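Local atomic coordinates of S3-RNase (Pyrus pyrifolia, PDB entry 1IQQ), a protein that cleaves RNA as a T2-family ribonuclease of the pear pistil and takes part in gametophytic self-incompatibility, the rejection of self pollen. Residues Q9-C15 against P69-D73; Y1-T7 against I167-K173; F30-L35 against T105-Y110. All blocks are in the same frame, centred on the assembly; numbering follows the deposited sequence.

Contact 1: Q9-C15 against P69-D73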
# COMPACT_ATOMS: atom_id res chain seq x y z
N GLN A 9 -0.84 3.92 -1.08
CA GLN A 9 -1.02 5.27 -0.45
C GLN A 9 -1.42 6.27 -1.48
O GLN A 9 -0.87 6.26 -2.60
CB GLN A 9 0.30 5.69 0.24
CG GLN A 9 1.48 5.86 -0.75
CD GLN A 9 2.79 6.13 -0.07
OE1 GLN A 9 3.85 6.11 -0.75
NE2 GLN A 9 2.78 6.40 1.21
N TYR A 10 -2.39 7.14 -1.14
CA TYR A 10 -2.88 8.18 -2.05
C TYR A 10 -1.94 9.37 -1.90
O TYR A 10 -1.91 10.00 -0.85
CB TYR A 10 -4.31 8.51 -1.60
CG TYR A 10 -4.94 9.61 -2.41
CD1 TYR A 10 -4.88 9.62 -3.78
CD2 TYR A 10 -5.64 10.63 -1.79
CE1 TYR A 10 -5.51 10.61 -4.56
CE2 TYR A 10 -6.27 11.61 -2.52
CZ TYR A 10 -6.21 11.63 -3.91
OH TYR A 10 -6.76 12.67 -4.69
N GLN A 11 -1.14 9.61 -2.94
CA GLN A 11 -0.05 10.58 -2.82
C GLN A 11 -0.47 11.98 -2.34
O GLN A 11 0.22 12.54 -1.51
CB GLN A 11 0.68 10.68 -4.17
CG GLN A 11 1.28 9.37 -4.65
CD GLN A 11 2.04 9.58 -5.95
OE1 GLN A 11 2.20 10.73 -6.43
NE2 GLN A 11 2.55 8.50 -6.51
N LEU A 12 -1.59 12.47 -2.87
CA LEU A 12 -2.06 13.82 -2.49
C LEU A 12 -2.23 13.91 -1.00
O LEU A 12 -1.82 14.90 -0.36
CB LEU A 12 -3.39 14.13 -3.19
CG LEU A 12 -3.86 15.58 -3.08
CD1 LEU A 12 -3.08 16.47 -4.14
CD2 LEU A 12 -5.32 15.68 -3.41
N ALA A 13 -2.78 12.87 -0.38
CA ALA A 13 -2.97 12.90 1.05
C ALA A 13 -1.71 12.65 1.86
O ALA A 13 -1.49 13.24 2.95
CB ALA A 13 -4.07 11.86 1.44
N VAL A 14 -0.85 11.76 1.39
CA VAL A 14 0.42 11.50 2.07
C VAL A 14 1.19 12.82 2.19
O VAL A 14 1.78 13.09 3.23
CB VAL A 14 1.31 10.51 1.23
CG1 VAL A 14 2.68 10.31 1.86
CG2 VAL A 14 0.58 9.15 1.15
N CYS A 15 1.15 13.61 1.11
CA CYS A 15 1.94 14.89 1.09
C CYS A 15 1.30 15.98 1.88
O CYS A 15 1.85 17.10 1.97
CB CYS A 15 2.11 15.31 -0.36
SG CYS A 15 3.27 14.16 -1.15
N PRO A 69 7.11 5.09 -6.06
CA PRO A 69 8.04 6.21 -5.77
C PRO A 69 8.14 6.55 -4.28
O PRO A 69 7.24 6.29 -3.50
CB PRO A 69 7.37 7.40 -6.49
CG PRO A 69 5.84 7.00 -6.42
CD PRO A 69 5.91 5.54 -6.79
N ASN A 70 9.27 7.14 -3.87
CA ASN A 70 9.41 7.77 -2.55
C ASN A 70 8.79 9.14 -2.87
O ASN A 70 9.39 9.97 -3.58
CB ASN A 70 10.92 7.96 -2.22
CG ASN A 70 11.14 8.73 -0.97
OD1 ASN A 70 10.26 9.45 -0.52
ND2 ASN A 70 12.35 8.66 -0.44
N VAL A 71 7.56 9.35 -2.42
CA VAL A 71 6.84 10.56 -2.72
C VAL A 71 7.43 11.82 -2.11
O VAL A 71 7.12 12.92 -2.60
CB VAL A 71 5.34 10.42 -2.27
CG1 VAL A 71 4.71 9.29 -3.04
CG2 VAL A 71 5.25 10.18 -0.80
N PHE A 72 8.23 11.69 -1.08
CA PHE A 72 8.82 12.86 -0.42
C PHE A 72 10.02 13.40 -1.20
O PHE A 72 10.24 14.64 -1.24
CB PHE A 72 9.26 12.50 1.01
CG PHE A 72 8.10 12.11 1.88
CD1 PHE A 72 7.36 13.10 2.52
CD2 PHE A 72 7.71 10.80 1.99
CE1 PHE A 72 6.23 12.80 3.27
CE2 PHE A 72 6.55 10.46 2.75
CZ PHE A 72 5.82 11.48 3.38
N ASP A 73 10.78 12.52 -1.85
CA ASP A 73 12.00 12.96 -2.59
C ASP A 73 12.44 11.79 -3.46
O ASP A 73 13.05 10.82 -2.94
CB ASP A 73 13.08 13.35 -1.59
CG ASP A 73 14.34 13.93 -2.25
OD1 ASP A 73 14.45 13.91 -3.48
OD2 ASP A 73 15.20 14.37 -1.47
O HOH W 1 6.65 7.09 -0.86
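Val71 meets Gln11 and Val14 with different methyls, and its first torsion decides which. At chi1 -62° CG1 lies beside the backbone N, anti to the carbonyl carbon. CG1 of Val71 rests 3.8 Å from CG of Gln11. The other methyl, CG2 of Val71, lies 3.7 Å from CG1 of Val14. In Val14, CG1 is anti to the backbone N (chi1 176°), which also carries it to CZ of Phe72 at 3.7 Å. The valine and phenylalanine side chains are nearly perpendicular. NE2 of Gln11 passes CG of Pro69 at 3.6 Å. The amide itself is held elsewhere, with OE1 on the backbone of Asp27 and NE2 on the hydroxyl of Thr31. One ordered water does the polar bridging. It donates to OE1 of Gln9 and to O of Pro69, and accepts from N of Val71 at 2.9 Å. Within the loop, OD1 of Asn70 accepts from N of Phe72 at 3.1 Å, which makes an Asx turn. As in relatives, Gln9, Asn70 and Val71 probably belong to the site for the 3'-phosphate nucleotide of RNA, so the contact probably forms part of one wall of that site. Cys15, disulfide-bonded to Cys22, borders Val71. The contact joins the end of strand 3-10 and the short helix 11-14 to the loop between helices 58-67 and 77-89, with Thr31 of strand 30-38 touching Pro69.

Contact 2: Y1-T7 against I167-K173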
# COMPACT_ATOMS: atom_id res chain seq x y z
N TYR A 1 6.36 -16.01 8.35
CA TYR A 1 5.20 -15.06 8.23
C TYR A 1 3.92 -15.86 7.98
O TYR A 1 4.01 -17.03 7.58
CB TYR A 1 5.48 -14.05 7.10
CG TYR A 1 5.34 -14.59 5.71
CD1 TYR A 1 4.16 -14.37 4.98
CD2 TYR A 1 6.36 -15.33 5.12
CE1 TYR A 1 4.01 -14.90 3.72
CE2 TYR A 1 6.23 -15.84 3.89
CZ TYR A 1 5.04 -15.65 3.18
OH TYR A 1 4.93 -16.21 1.94
N ASP A 2 2.76 -15.23 8.18
CA ASP A 2 1.47 -15.92 7.96
C ASP A 2 0.74 -15.44 6.72
O ASP A 2 0.07 -16.23 6.06
CB ASP A 2 0.49 -15.66 9.11
CG ASP A 2 0.98 -16.19 10.45
OD1 ASP A 2 1.67 -17.25 10.42
OD2 ASP A 2 0.65 -15.55 11.46
N TYR A 3 0.84 -14.15 6.38
CA TYR A 3 0.02 -13.62 5.25
C TYR A 3 0.68 -12.36 4.78
O TYR A 3 1.71 -11.94 5.35
CB TYR A 3 -1.41 -13.35 5.75
CG TYR A 3 -1.61 -12.09 6.61
CD1 TYR A 3 -2.14 -10.93 6.06
CD2 TYR A 3 -1.29 -12.09 7.98
CE1 TYR A 3 -2.33 -9.78 6.79
CE2 TYR A 3 -1.53 -10.93 8.75
CZ TYR A 3 -2.03 -9.76 8.13
OH TYR A 3 -2.14 -8.60 8.88
N PHE A 4 0.17 -11.77 3.69
CA PHE A 4 0.72 -10.51 3.21
C PHE A 4 -0.23 -9.34 3.32
O PHE A 4 -1.47 -9.47 3.11
CB PHE A 4 1.00 -10.62 1.70
CG PHE A 4 2.18 -11.44 1.35
CD1 PHE A 4 2.02 -12.70 0.85
CD2 PHE A 4 3.45 -10.90 1.49
CE1 PHE A 4 3.18 -13.47 0.44
CE2 PHE A 4 4.58 -11.63 1.08
CZ PHE A 4 4.45 -12.88 0.57
N GLN A 5 0.33 -8.18 3.60
CA GLN A 5 -0.37 -6.91 3.52
C GLN A 5 0.22 -6.16 2.35
O GLN A 5 1.43 -5.86 2.34
CB GLN A 5 -0.14 -6.05 4.73
CG GLN A 5 -0.87 -6.63 5.99
CD GLN A 5 -0.66 -5.75 7.18
OE1 GLN A 5 -1.37 -4.73 7.37
NE2 GLN A 5 0.33 -6.07 7.98
N PHE A 6 -0.59 -5.80 1.35
CA PHE A 6 -0.12 -4.98 0.22
C PHE A 6 -0.78 -3.66 0.38
O PHE A 6 -1.98 -3.49 0.15
CB PHE A 6 -0.53 -5.67 -1.09
CG PHE A 6 -0.08 -4.97 -2.36
CD1 PHE A 6 -0.91 -4.94 -3.45
CD2 PHE A 6 1.17 -4.40 -2.46
CE1 PHE A 6 -0.45 -4.36 -4.68
CE2 PHE A 6 1.64 -3.82 -3.66
CZ PHE A 6 0.83 -3.81 -4.78
N THR A 7 0.01 -2.67 0.81
CA THR A 7 -0.54 -1.34 1.15
C THR A 7 -0.21 -0.31 0.11
O THR A 7 0.97 -0.23 -0.34
CB THR A 7 0.08 -0.89 2.46
OG1 THR A 7 -0.22 -1.86 3.48
CG2 THR A 7 -0.55 0.47 2.90
N ILE A 167 -4.86 2.25 1.56
CA ILE A 167 -5.76 1.08 1.44
C ILE A 167 -4.86 -0.13 1.31
O ILE A 167 -3.93 -0.14 0.49
CB ILE A 167 -6.71 1.19 0.25
CG1 ILE A 167 -7.81 2.22 0.57
CG2 ILE A 167 -7.40 -0.18 0.02
CD1 ILE A 167 -8.80 2.54 -0.58
N THR A 168 -5.09 -1.16 2.15
CA THR A 168 -4.32 -2.36 2.14
C THR A 168 -5.18 -3.52 1.72
O THR A 168 -6.32 -3.70 2.21
CB THR A 168 -3.83 -2.66 3.58
OG1 THR A 168 -2.94 -1.61 3.98
CG2 THR A 168 -3.11 -4.06 3.66
N LEU A 169 -4.67 -4.33 0.78
CA LEU A 169 -5.31 -5.58 0.34
C LEU A 169 -4.49 -6.70 0.98
O LEU A 169 -3.26 -6.71 0.84
CB LEU A 169 -5.25 -5.72 -1.20
CG LEU A 169 -5.70 -4.49 -1.93
CD1 LEU A 169 -5.68 -4.81 -3.42
CD2 LEU A 169 -7.12 -4.12 -1.55
N CYS A 170 -5.12 -7.63 1.68
CA CYS A 170 -4.40 -8.72 2.34
C CYS A 170 -4.56 -10.01 1.56
O CYS A 170 -5.60 -10.23 0.86
CB CYS A 170 -4.92 -8.91 3.77
SG CYS A 170 -4.53 -7.44 4.77
N SER A 171 -3.52 -10.86 1.59
CA SER A 171 -3.57 -12.14 0.87
C SER A 171 -2.95 -13.20 1.67
O SER A 171 -2.31 -12.91 2.71
CB SER A 171 -2.91 -11.98 -0.52
OG SER A 171 -1.56 -11.49 -0.43
N ASP A 172 -3.21 -14.45 1.28
CA ASP A 172 -2.68 -15.58 1.99
C ASP A 172 -1.18 -15.77 1.87
O ASP A 172 -0.50 -15.00 1.23
CB ASP A 172 -3.52 -16.86 1.61
CG ASP A 172 -3.30 -17.34 0.22
OD1 ASP A 172 -2.32 -16.99 -0.44
OD2 ASP A 172 -4.16 -18.19 -0.23
N LYS A 173 -0.66 -16.78 2.57
CA LYS A 173 0.77 -16.96 2.60
C LYS A 173 1.43 -17.05 1.22
O LYS A 173 2.59 -16.64 1.03
CB LYS A 173 1.11 -18.16 3.52
CG LYS A 173 2.61 -18.19 3.87
CD LYS A 173 2.82 -19.18 5.02
CE LYS A 173 4.29 -19.22 5.40
NZ LYS A 173 4.58 -19.72 6.79
O HOH W 2 2.39 -19.34 8.78
O HOH W 3 -2.19 -2.06 6.78
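Lys173 and Tyr1 are tied together twice, each bonding to the other's backbone carbonyl. OH of Tyr1 donates to O of Lys173 at 2.5 Å, a short bond lying in the carbonyl plane. In return, NZ of Lys173 donates to O of Tyr1 at 2.9 Å, almost straight on (C=O...N angle 172°). The lysine reaches there because its chain is extended and CG stands anti to the backbone N (chi1 -166°). CE passes over one face of the Tyr1 ring, near the rim, and CG of Lys173 lies 3.6 Å from CE1 of Tyr1. A water accepts from the same NZ and donates to OD1 of Asp2, whose OD2 bonds to the backbone N of Met40. Beyond this end the segments pair as antiparallel strands, 3-7 against 167-171, in the central sheet of the RNase T2 fold. Phe4 with Ser171 and Phe6 with Leu169 are hydrogen-bonded pairs. In each, the backbone N of either residue donates to the O of the other, at 2.9 Å. Gln5 with Cys170 and Thr7 with Thr168 are non-hydrogen-bonded pairs on the other face. There OG1 of Thr7 and OG1 of Thr168 share a 2.8 Å hydrogen bond. A second water donates to OE1 of Gln5 and bonds to OG1 of Thr168, while NE2 of Gln5 bonds to OG of Ser38. SG of Cys170, disulfide-bonded to Cys181, approaches the Tyr3 ring edge, 3.8 Å from CE1 of Tyr3.

Contact 3: F30-L35 against T105-Y110; sequences FTVHGL and TVIKMY. With NAG (2-acetamido-2-deoxy-beta-D-glucopyranose), chain B.
The backbone O of Phe30 receives the hydroxyl of Tyr110, with OH 2.6 Å from O. The bond lies in the carbonyl plane, with a C=O...O angle of 157°, and the oxygen sits at the edge of the tyrosine ring, in its plane. This is the polar end of a helix-on-sheet contact of the RNase T2 fold. Helix 99-112 packs on strand 30-38; the axes of the segments 30-35 and 105-110 lie at 120° and 10.2 Å at closest approach. The Tyr110 side chain spans the gap because CG is anti to the backbone N (chi1 -169°), beside the carbonyl carbon. Further along, the interface is apolar. Val32 and Val106 meet tip to tip, CG2 to CG1, at 3.7 Å. CG2 of Val32 also reaches CD1 of Tyr110. Leu35 runs alongside Val106, pointing the other way, and sets its CB 3.8 Å from CG2 of Val106. CD2 of Leu35 comes 4.1 Å from SD of Met109, the two chains lying nearly perpendicular. Phe6 of strand 3-10 and Ile67 of helix 58-67 add to the same apolar layer. The helix backs the strand that carries His33, the proton donor of the active site. An N-acetylglucosamine lies at the edge of the Tyr110 ring, where CE2 of Tyr110 is 3.9 Å from the sugar's acetyl methyl carbon, C8.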
# COMPACT_ATOMS: atom_id res chain seq x y z
N PHE A 30 -3.02 6.38 -6.22
CA PHE A 30 -2.53 5.42 -5.20
C PHE A 30 -1.33 4.69 -5.82
O PHE A 30 -1.48 4.12 -6.89
CB PHE A 30 -3.64 4.37 -4.90
CG PHE A 30 -4.62 4.79 -3.81
CD1 PHE A 30 -5.81 5.49 -4.09
CD2 PHE A 30 -4.36 4.45 -2.50
CE1 PHE A 30 -6.71 5.81 -3.06
CE2 PHE A 30 -5.23 4.75 -1.47
CZ PHE A 30 -6.41 5.43 -1.76
N THR A 31 -0.20 4.77 -5.14
CA THR A 31 0.96 3.98 -5.53
C THR A 31 1.37 3.14 -4.33
O THR A 31 0.82 3.23 -3.20
CB THR A 31 2.13 4.85 -6.04
OG1 THR A 31 2.41 5.94 -5.15
CG2 THR A 31 1.71 5.43 -7.43
N VAL A 32 2.37 2.26 -4.50
CA VAL A 32 2.71 1.38 -3.44
C VAL A 32 3.41 1.97 -2.22
O VAL A 32 4.28 2.87 -2.35
CB VAL A 32 3.61 0.22 -4.04
CG1 VAL A 32 4.14 -0.72 -2.88
CG2 VAL A 32 2.82 -0.58 -5.11
N HIS A 33 2.96 1.56 -1.01
CA HIS A 33 3.66 1.92 0.24
C HIS A 33 4.39 0.73 0.81
O HIS A 33 5.43 0.88 1.47
CB HIS A 33 2.67 2.44 1.28
CG HIS A 33 3.26 2.73 2.62
ND1 HIS A 33 3.93 3.91 2.91
CD2 HIS A 33 3.30 2.00 3.75
CE1 HIS A 33 4.34 3.89 4.16
NE2 HIS A 33 3.98 2.74 4.70
N GLY A 34 3.88 -0.48 0.65
CA GLY A 34 4.61 -1.62 1.13
C GLY A 34 4.01 -2.94 0.73
O GLY A 34 2.81 -3.04 0.38
N LEU A 35 4.82 -3.99 0.82
CA LEU A 35 4.35 -5.39 0.69
C LEU A 35 5.01 -6.08 1.89
O LEU A 35 6.25 -6.30 1.92
CB LEU A 35 4.77 -6.05 -0.60
CG LEU A 35 4.01 -7.27 -1.26
CD1 LEU A 35 4.93 -8.36 -1.93
CD2 LEU A 35 2.76 -7.75 -0.52
N THR A 105 7.37 -8.97 -8.03
CA THR A 105 6.11 -9.48 -7.48
C THR A 105 5.15 -8.32 -7.21
O THR A 105 3.95 -8.40 -7.51
CB THR A 105 6.36 -10.22 -6.20
OG1 THR A 105 7.10 -11.43 -6.52
CG2 THR A 105 5.01 -10.59 -5.52
N VAL A 106 5.65 -7.21 -6.63
CA VAL A 106 4.78 -6.02 -6.43
C VAL A 106 4.24 -5.46 -7.72
O VAL A 106 3.07 -5.09 -7.81
CB VAL A 106 5.60 -4.95 -5.69
CG1 VAL A 106 4.88 -3.60 -5.68
CG2 VAL A 106 5.77 -5.41 -4.21
N ILE A 107 5.08 -5.39 -8.75
CA ILE A 107 4.65 -4.87 -10.08
C ILE A 107 3.59 -5.81 -10.66
O ILE A 107 2.55 -5.31 -11.20
CB ILE A 107 5.90 -4.79 -11.01
CG1 ILE A 107 6.84 -3.65 -10.56
CG2 ILE A 107 5.44 -4.62 -12.51
CD1 ILE A 107 8.31 -3.73 -11.10
N LYS A 108 3.80 -7.10 -10.48
CA LYS A 108 2.83 -8.11 -10.95
C LYS A 108 1.48 -7.92 -10.26
O LYS A 108 0.40 -8.01 -10.88
CB LYS A 108 3.33 -9.53 -10.71
CG LYS A 108 2.60 -10.52 -11.60
CD LYS A 108 3.34 -11.80 -11.56
CE LYS A 108 3.04 -12.48 -10.28
NZ LYS A 108 1.88 -13.34 -10.56
N MET A 109 1.51 -7.63 -8.95
CA MET A 109 0.23 -7.41 -8.26
C MET A 109 -0.44 -6.14 -8.75
O MET A 109 -1.66 -6.13 -9.05
CB MET A 109 0.49 -7.30 -6.74
CG MET A 109 0.94 -8.63 -6.14
SD MET A 109 1.56 -8.31 -4.45
CE MET A 109 1.70 -10.00 -4.00
N TYR A 110 0.31 -5.04 -8.79
CA TYR A 110 -0.27 -3.77 -9.15
C TYR A 110 -0.77 -3.67 -10.59
O TYR A 110 -1.84 -3.11 -10.86
CB TYR A 110 0.81 -2.67 -8.89
CG TYR A 110 0.31 -1.26 -8.95
CD1 TYR A 110 -0.16 -0.61 -7.81
CD2 TYR A 110 0.38 -0.53 -10.10
CE1 TYR A 110 -0.55 0.69 -7.80
CE2 TYR A 110 -0.01 0.82 -10.14
CZ TYR A 110 -0.47 1.42 -8.97
OH TYR A 110 -0.79 2.76 -9.02
C1 NAG B . -3.58 3.30 -11.75
C2 NAG B . -2.76 3.58 -13.04
C3 NAG B . -3.09 5.01 -13.49
C4 NAG B . -4.59 5.20 -13.73
C5 NAG B . -5.33 4.78 -12.45
C6 NAG B . -6.82 4.79 -12.54
C7 NAG B . -0.52 2.74 -13.55
C8 NAG B . 0.96 2.87 -13.33
N2 NAG B . -1.33 3.50 -12.77
O3 NAG B . -2.36 5.25 -14.71
O4 NAG B . -4.86 6.60 -13.94
O5 NAG B . -4.95 3.43 -12.11
O6 NAG B . -7.30 3.96 -13.61
O7 NAG B . -0.95 1.94 -14.39

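The chain starts in contact 2. Residues 1-7 pair with 167-173, closing a loop that takes in most of the protein. The same strand, 3-10, runs on into contact 1, where 9-15 meets 69-73. Before that loop closes, the chain passes through 30-35, the first half of contact 3. Its partner, 105-110, comes after 69-73, so contacts 1 and 3 cross. Both lie within the span of contact 2. The three share one sheet: strand 3-10 lies between 161-171 and 30-38. Thr7 bonds to the backbone of His33 and Gly34, joining contacts 2 and 3. Gln9 and Gln11 bond to Thr31, joining contacts 1 and 3.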